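Local coordinates for protein delta-aminolevulinic acid dehydratase (Toxoplasma gondii ME49, PDB 3OBK) that catalyses the formation of the pyrrole porphobilinogen, with loss of water, from two molecules of 5-aminolevulinic acid, an early step of tetrapyrrole synthesis, at residues Y48-H53 with K88-F93; D74-V79 with I119-E124. One frame throughout, in Å; residues are numbered along the deposited sequence.

Contact 1: Y48-H53 with K88-F93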
loop_
_atom_site.group_PDB
_atom_site.type_symbol
_atom_site.label_atom_id
_atom_site.label_comp_id
_atom_site.label_asym_id
_atom_site.label_seq_id
_atom_site.Cartn_x
_atom_site.Cartn_y
_atom_site.Cartn_z
ATOM N N TYR A 48 -16.549 17.638 27.770
ATOM C CA TYR A 48 -17.865 17.674 28.392
ATOM C C TYR A 48 -18.684 18.821 27.807
ATOM O O TYR A 48 -18.312 19.990 27.953
ATOM C CB TYR A 48 -17.689 17.864 29.908
ATOM C CG TYR A 48 -18.932 17.741 30.772
ATOM C CD1 TYR A 48 -19.995 16.946 30.387
ATOM C CD2 TYR A 48 -19.013 18.379 32.006
ATOM C CE1 TYR A 48 -21.117 16.808 31.180
ATOM C CE2 TYR A 48 -20.142 18.233 32.834
ATOM C CZ TYR A 48 -21.191 17.440 32.395
ATOM O OH TYR A 48 -22.340 17.275 33.115
ATOM N N PRO A 49 -19.797 18.505 27.134
ATOM C CA PRO A 49 -20.558 19.579 26.523
ATOM C C PRO A 49 -21.728 20.053 27.383
ATOM O O PRO A 49 -22.509 19.231 27.857
ATOM C CB PRO A 49 -21.062 18.958 25.199
ATOM C CG PRO A 49 -20.580 17.542 25.175
ATOM C CD PRO A 49 -20.257 17.212 26.622
ATOM N N LEU A 50 -21.825 21.372 27.565
ATOM C CA LEU A 50 -22.822 21.960 28.455
ATOM C C LEU A 50 -23.647 23.042 27.768
ATOM O O LEU A 50 -23.236 23.627 26.753
ATOM C CB LEU A 50 -22.160 22.559 29.689
ATOM C CG LEU A 50 -21.343 21.580 30.545
ATOM C CD1 LEU A 50 -20.438 22.329 31.487
ATOM C CD2 LEU A 50 -22.294 20.607 31.288
ATOM N N PHE A 51 -24.824 23.268 28.347
ATOM C CA PHE A 51 -25.775 24.227 27.854
ATOM C C PHE A 51 -25.975 25.284 28.895
ATOM O O PHE A 51 -26.198 24.961 30.078
ATOM C CB PHE A 51 -27.118 23.550 27.620
ATOM C CG PHE A 51 -27.061 22.457 26.627
ATOM C CD1 PHE A 51 -27.074 22.741 25.268
ATOM C CD2 PHE A 51 -26.955 21.142 27.036
ATOM C CE1 PHE A 51 -27.005 21.709 24.344
ATOM C CE2 PHE A 51 -26.890 20.126 26.118
ATOM C CZ PHE A 51 -26.910 20.400 24.779
ATOM N N VAL A 52 -25.922 26.538 28.447
ATOM C CA VAL A 52 -26.179 27.680 29.307
ATOM C C VAL A 52 -27.285 28.564 28.742
ATOM O O VAL A 52 -27.371 28.768 27.538
ATOM C CB VAL A 52 -24.921 28.539 29.518
ATOM C CG1 VAL A 52 -24.341 28.986 28.204
ATOM C CG2 VAL A 52 -25.244 29.749 30.430
ATOM N N HIS A 53 -28.114 29.104 29.631
ATOM C CA HIS A 53 -29.117 30.103 29.246
ATOM C C HIS A 53 -29.116 31.302 30.187
ATOM O O HIS A 53 -28.557 31.253 31.273
ATOM C CB HIS A 53 -30.515 29.467 29.120
ATOM C CG HIS A 53 -31.126 28.999 30.411
ATOM N ND1 HIS A 53 -32.431 28.555 30.482
ATOM C CD2 HIS A 53 -30.628 28.900 31.667
ATOM C CE1 HIS A 53 -32.716 28.228 31.730
ATOM N NE2 HIS A 53 -31.635 28.415 32.467
ATOM N N LYS A 88 -10.799 18.266 31.568
ATOM C CA LYS A 88 -10.160 19.556 31.354
ATOM C C LYS A 88 -10.808 20.366 30.239
ATOM O O LYS A 88 -10.656 21.592 30.219
ATOM C CB LYS A 88 -8.638 19.375 31.128
ATOM C CG LYS A 88 -7.813 19.473 32.448
ATOM C CD LYS A 88 -7.104 18.215 32.822
ATOM C CE LYS A 88 -6.021 18.464 33.878
ATOM N NZ LYS A 88 -4.647 18.757 33.285
ATOM N N ALA A 89 -11.577 19.715 29.361
ATOM C CA ALA A 89 -12.126 20.388 28.168
ATOM C C ALA A 89 -13.640 20.427 28.133
ATOM O O ALA A 89 -14.303 19.412 28.258
ATOM C CB ALA A 89 -11.609 19.723 26.913
ATOM N N PHE A 90 -14.173 21.604 27.873
ATOM C CA PHE A 90 -15.592 21.857 28.000
ATOM C C PHE A 90 -16.067 22.626 26.790
ATOM O O PHE A 90 -15.461 23.616 26.380
ATOM C CB PHE A 90 -15.881 22.686 29.259
ATOM C CG PHE A 90 -15.372 22.072 30.515
ATOM C CD1 PHE A 90 -16.196 21.317 31.296
ATOM C CD2 PHE A 90 -14.061 22.223 30.891
ATOM C CE1 PHE A 90 -15.727 20.740 32.445
ATOM C CE2 PHE A 90 -13.583 21.643 32.025
ATOM C CZ PHE A 90 -14.417 20.883 32.798
ATOM N N MET A 91 -17.167 22.177 26.232
ATOM C CA MET A 91 -17.708 22.742 25.016
ATOM C C MET A 91 -18.988 23.447 25.483
ATOM O O MET A 91 -19.723 22.891 26.291
ATOM C CB MET A 91 -17.966 21.566 24.060
ATOM C CG MET A 91 -18.161 21.827 22.598
ATOM S SD MET A 91 -18.229 20.222 21.670
ATOM C CE MET A 91 -16.556 19.972 21.070
ATOM N N LEU A 92 -19.244 24.662 25.006
ATOM C CA LEU A 92 -20.381 25.469 25.481
ATOM C C LEU A 92 -21.376 25.862 24.401
ATOM O O LEU A 92 -21.023 26.450 23.388
ATOM C CB LEU A 92 -19.898 26.768 26.132
ATOM C CG LEU A 92 -18.736 26.723 27.105
ATOM C CD1 LEU A 92 -18.483 28.150 27.514
ATOM C CD2 LEU A 92 -19.029 25.825 28.309
ATOM N N PHE A 93 -22.636 25.584 24.658
ATOM C CA PHE A 93 -23.694 25.905 23.739
ATOM C C PHE A 93 -24.671 26.855 24.440
ATOM O O PHE A 93 -25.006 26.644 25.596
ATOM C CB PHE A 93 -24.414 24.625 23.361
ATOM C CG PHE A 93 -23.564 23.627 22.638
ATOM C CD1 PHE A 93 -23.300 23.767 21.285
ATOM C CD2 PHE A 93 -23.109 22.504 23.279
ATOM C CE1 PHE A 93 -22.561 22.816 20.610
ATOM C CE2 PHE A 93 -22.393 21.545 22.616
ATOM C CZ PHE A 93 -22.110 21.687 21.298
#
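F93 and L50 meet where two neighbouring parallel strands of the TIM barrel run side by side, and the contact is a worked example of how such a barrel separates its two faces. Strands 46-53 and 89-95 are joined through helix 72-84 as a beta-alpha-beta crossover. Bonding alternates along them: L50 accepts from F93 N through its O at 2.9 Å and donates from its N to M91 O. Y48 uses its N and O in the same way, toward A89 O and M91 N. V52 N donates to F93 O, and the pairing continues toward K95. P49, which has no N-H to give, falls between the bonded residues, and its CA instead approaches M91 O at 3.4 Å.

F93 can be followed along the inner face. Its CB sits 3.8 Å from F51 CD1. With chi1 at -63°, CG lies opposite the carbonyl carbon, and the ring is laid back across the neighbouring strand. CB, CG and CD2 all pass L50 O, CD2 at 3.7 Å, and CD2 also comes within 4.1 Å of F51 CE1. One bond further, CE2 reaches P49 CB, which sits in the plane of the ring at its edge. The F51 and F93 rings are inclined by only 28°, but are slid so far apart, 5.7 Å between centroids, that they barely overlap. Y290 and F222 also touch F93, and F93 lines the porphobilinogen pocket.

On the outer face, Y48, L50, F90 and L92 turn toward the helices. Y48 CD2 meets the F90 ring, while its OH bonds to E78. L50 CD2 packs over one face of the Y48 ring, 3.5 Å above its plane and displaced toward the rim.

Contact 2: D74-V79 with I119-E124; sequences DLLKEV and IMALKE
L122 reaches out from helix 114-125 and splits its two methyl groups between three side chains of helix 72-84, a clear example of how adjacent outer helices of a TIM barrel fit together. The helix segments cross at -47° with their axes 10.2 Å apart, so the gap is bridged chiefly by apolar side chains, and no hydrogen bond passes across it. With chi1 at -80°, the leucine's CG stands opposite its own carbonyl carbon, a setting that carries both methyls across to the other helix.

The two branches then meet their partners in different ways. CD1 of L122 is set against L75 CD2 at 3.8 Å, and these side chains lie at about a right angle to each other. In L75 the CG is trans to the backbone N (chi1 -180°), the setting that brings its CG and CD2 up to L122 CD1. The other branch, CD2 of L122, runs slantwise between L76 and V79. It touches L76 CD2 at 3.4 Å, a close methyl-to-methyl approach, and V79 CG2 at 3.7 Å. V79 stands one helical turn on from L75, its N bonded to L75 O, so the leucine rests against residues on successive turns. The same CD2 of L76 also comes 4.2 Å from A121 CB.

Charged D74, E78 and K123 take no part in this packing: D74 hydrogen-bonds to S58, while E78 and K123 form salt bridges with K335 and D178. Beneath the interface lies the barrel wall, with L75 on L50 and V52 of strand 46-53, V79 on F90 of strand 89-95, and L122 on L92 of the same strand 89-95 and on L131 of strand 130-135.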
loop_
_atom_site.group_PDB
_atom_site.type_symbol
_atom_site.label_atom_id
_atom_site.label_comp_id
_atom_site.label_asym_id
_atom_site.label_seq_id
_atom_site.Cartn_x
_atom_site.Cartn_y
_atom_site.Cartn_z
ATOM N N ASP A 74 -24.767 28.145 37.846
ATOM C CA ASP A 74 -24.710 26.688 37.857
ATOM C C ASP A 74 -23.719 26.150 36.820
ATOM O O ASP A 74 -23.133 25.081 37.030
ATOM C CB ASP A 74 -26.109 26.067 37.633
ATOM C CG ASP A 74 -26.966 26.035 38.916
ATOM O OD1 ASP A 74 -26.437 26.332 40.003
ATOM O OD2 ASP A 74 -28.170 25.705 38.826
ATOM N N LEU A 75 -23.526 26.893 35.724
ATOM C CA LEU A 75 -22.451 26.585 34.764
ATOM C C LEU A 75 -21.100 26.523 35.457
ATOM O O LEU A 75 -20.384 25.548 35.328
ATOM C CB LEU A 75 -22.391 27.601 33.622
ATOM C CG LEU A 75 -21.323 27.395 32.551
ATOM C CD1 LEU A 75 -21.467 26.042 31.781
ATOM C CD2 LEU A 75 -21.336 28.567 31.581
ATOM N N LEU A 76 -20.769 27.570 36.195
ATOM C CA LEU A 76 -19.542 27.574 36.961
ATOM C C LEU A 76 -19.515 26.407 37.954
ATOM O O LEU A 76 -18.497 25.757 38.076
ATOM C CB LEU A 76 -19.346 28.895 37.684
ATOM C CG LEU A 76 -19.461 30.225 36.910
ATOM C CD1 LEU A 76 -18.851 31.354 37.736
ATOM C CD2 LEU A 76 -18.843 30.224 35.501
ATOM N N LYS A 77 -20.620 26.125 38.645
ATOM C CA LYS A 77 -20.624 24.986 39.578
ATOM C C LYS A 77 -20.310 23.699 38.836
ATOM O O LYS A 77 -19.555 22.858 39.322
ATOM C CB LYS A 77 -21.954 24.832 40.367
ATOM N N GLU A 78 -20.893 23.550 37.657
ATOM C CA GLU A 78 -20.802 22.295 36.933
ATOM C C GLU A 78 -19.408 22.083 36.327
ATOM O O GLU A 78 -18.860 20.991 36.418
ATOM C CB GLU A 78 -21.892 22.226 35.857
ATOM C CG GLU A 78 -21.976 20.891 35.098
ATOM C CD GLU A 78 -22.553 19.779 35.933
ATOM O OE1 GLU A 78 -23.399 20.060 36.802
ATOM O OE2 GLU A 78 -22.186 18.599 35.712
ATOM N N VAL A 79 -18.846 23.121 35.715
ATOM C CA VAL A 79 -17.480 23.043 35.236
ATOM C C VAL A 79 -16.514 22.671 36.361
ATOM O O VAL A 79 -15.629 21.809 36.196
ATOM C CB VAL A 79 -17.060 24.327 34.525
ATOM C CG1 VAL A 79 -15.534 24.395 34.348
ATOM C CG2 VAL A 79 -17.770 24.412 33.172
ATOM N N ILE A 119 -18.015 32.438 28.551
ATOM C CA ILE A 119 -16.591 32.189 28.388
ATOM C C ILE A 119 -15.766 33.074 29.317
ATOM O O ILE A 119 -14.861 32.591 29.981
ATOM C CB ILE A 119 -16.137 32.455 26.950
ATOM C CG1 ILE A 119 -16.710 31.410 25.998
ATOM C CG2 ILE A 119 -14.611 32.485 26.860
ATOM C CD1 ILE A 119 -16.363 31.694 24.553
ATOM N N MET A 120 -16.068 34.363 29.354
ATOM C CA MET A 120 -15.331 35.273 30.237
ATOM C C MET A 120 -15.518 34.895 31.676
ATOM O O MET A 120 -14.573 34.906 32.428
ATOM C CB MET A 120 -15.741 36.730 30.034
ATOM C CG MET A 120 -15.148 37.358 28.768
ATOM S SD MET A 120 -15.779 39.028 28.463
ATOM C CE MET A 120 -17.139 38.741 27.334
ATOM N N ALA A 121 -16.730 34.524 32.045
ATOM C CA ALA A 121 -17.010 34.126 33.414
ATOM C C ALA A 121 -16.257 32.833 33.803
ATOM O O ALA A 121 -15.748 32.714 34.902
ATOM C CB ALA A 121 -18.515 33.986 33.620
ATOM N N LEU A 122 -16.181 31.877 32.891
ATOM C CA LEU A 122 -15.534 30.607 33.186
ATOM C C LEU A 122 -14.043 30.799 33.292
ATOM O O LEU A 122 -13.409 30.270 34.199
ATOM C CB LEU A 122 -15.868 29.571 32.124
ATOM C CG LEU A 122 -17.228 28.940 32.316
ATOM C CD1 LEU A 122 -17.635 28.160 31.096
ATOM C CD2 LEU A 122 -17.223 28.048 33.525
ATOM N N LYS A 123 -13.494 31.559 32.355
ATOM C CA LYS A 123 -12.080 31.988 32.428
ATOM C C LYS A 123 -11.679 32.770 33.704
ATOM O O LYS A 123 -10.575 32.585 34.198
ATOM C CB LYS A 123 -11.696 32.788 31.173
ATOM C CG LYS A 123 -11.521 31.912 29.941
ATOM C CD LYS A 123 -10.171 31.231 29.915
ATOM C CE LYS A 123 -10.146 30.008 28.977
ATOM N NZ LYS A 123 -8.786 29.397 28.883
ATOM N N GLU A 124 -12.548 33.631 34.227
ATOM C CA GLU A 124 -12.224 34.341 35.460
ATOM C C GLU A 124 -12.216 33.354 36.627
ATOM O O GLU A 124 -11.371 33.463 37.513
ATOM C CB GLU A 124 -13.175 35.524 35.752
#

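The pair shows successive layers of one barrel. Contact 1 belongs to the wall, is wholly buried and holds its strands by backbone hydrogen bonds, with aromatic packing on the pocket side. Contact 2 lies further out, its centre about 19 Å from the centre of the chain, against about 10 Å for contact 1, and joins its helices by aliphatic side chains, with L76 and A121 partly exposed. The inner sides of the helices lie on the outer face of the strands, so the layers touch directly: L50 CD1 meets V79 CG2, and F90 CZ packs against V79 O.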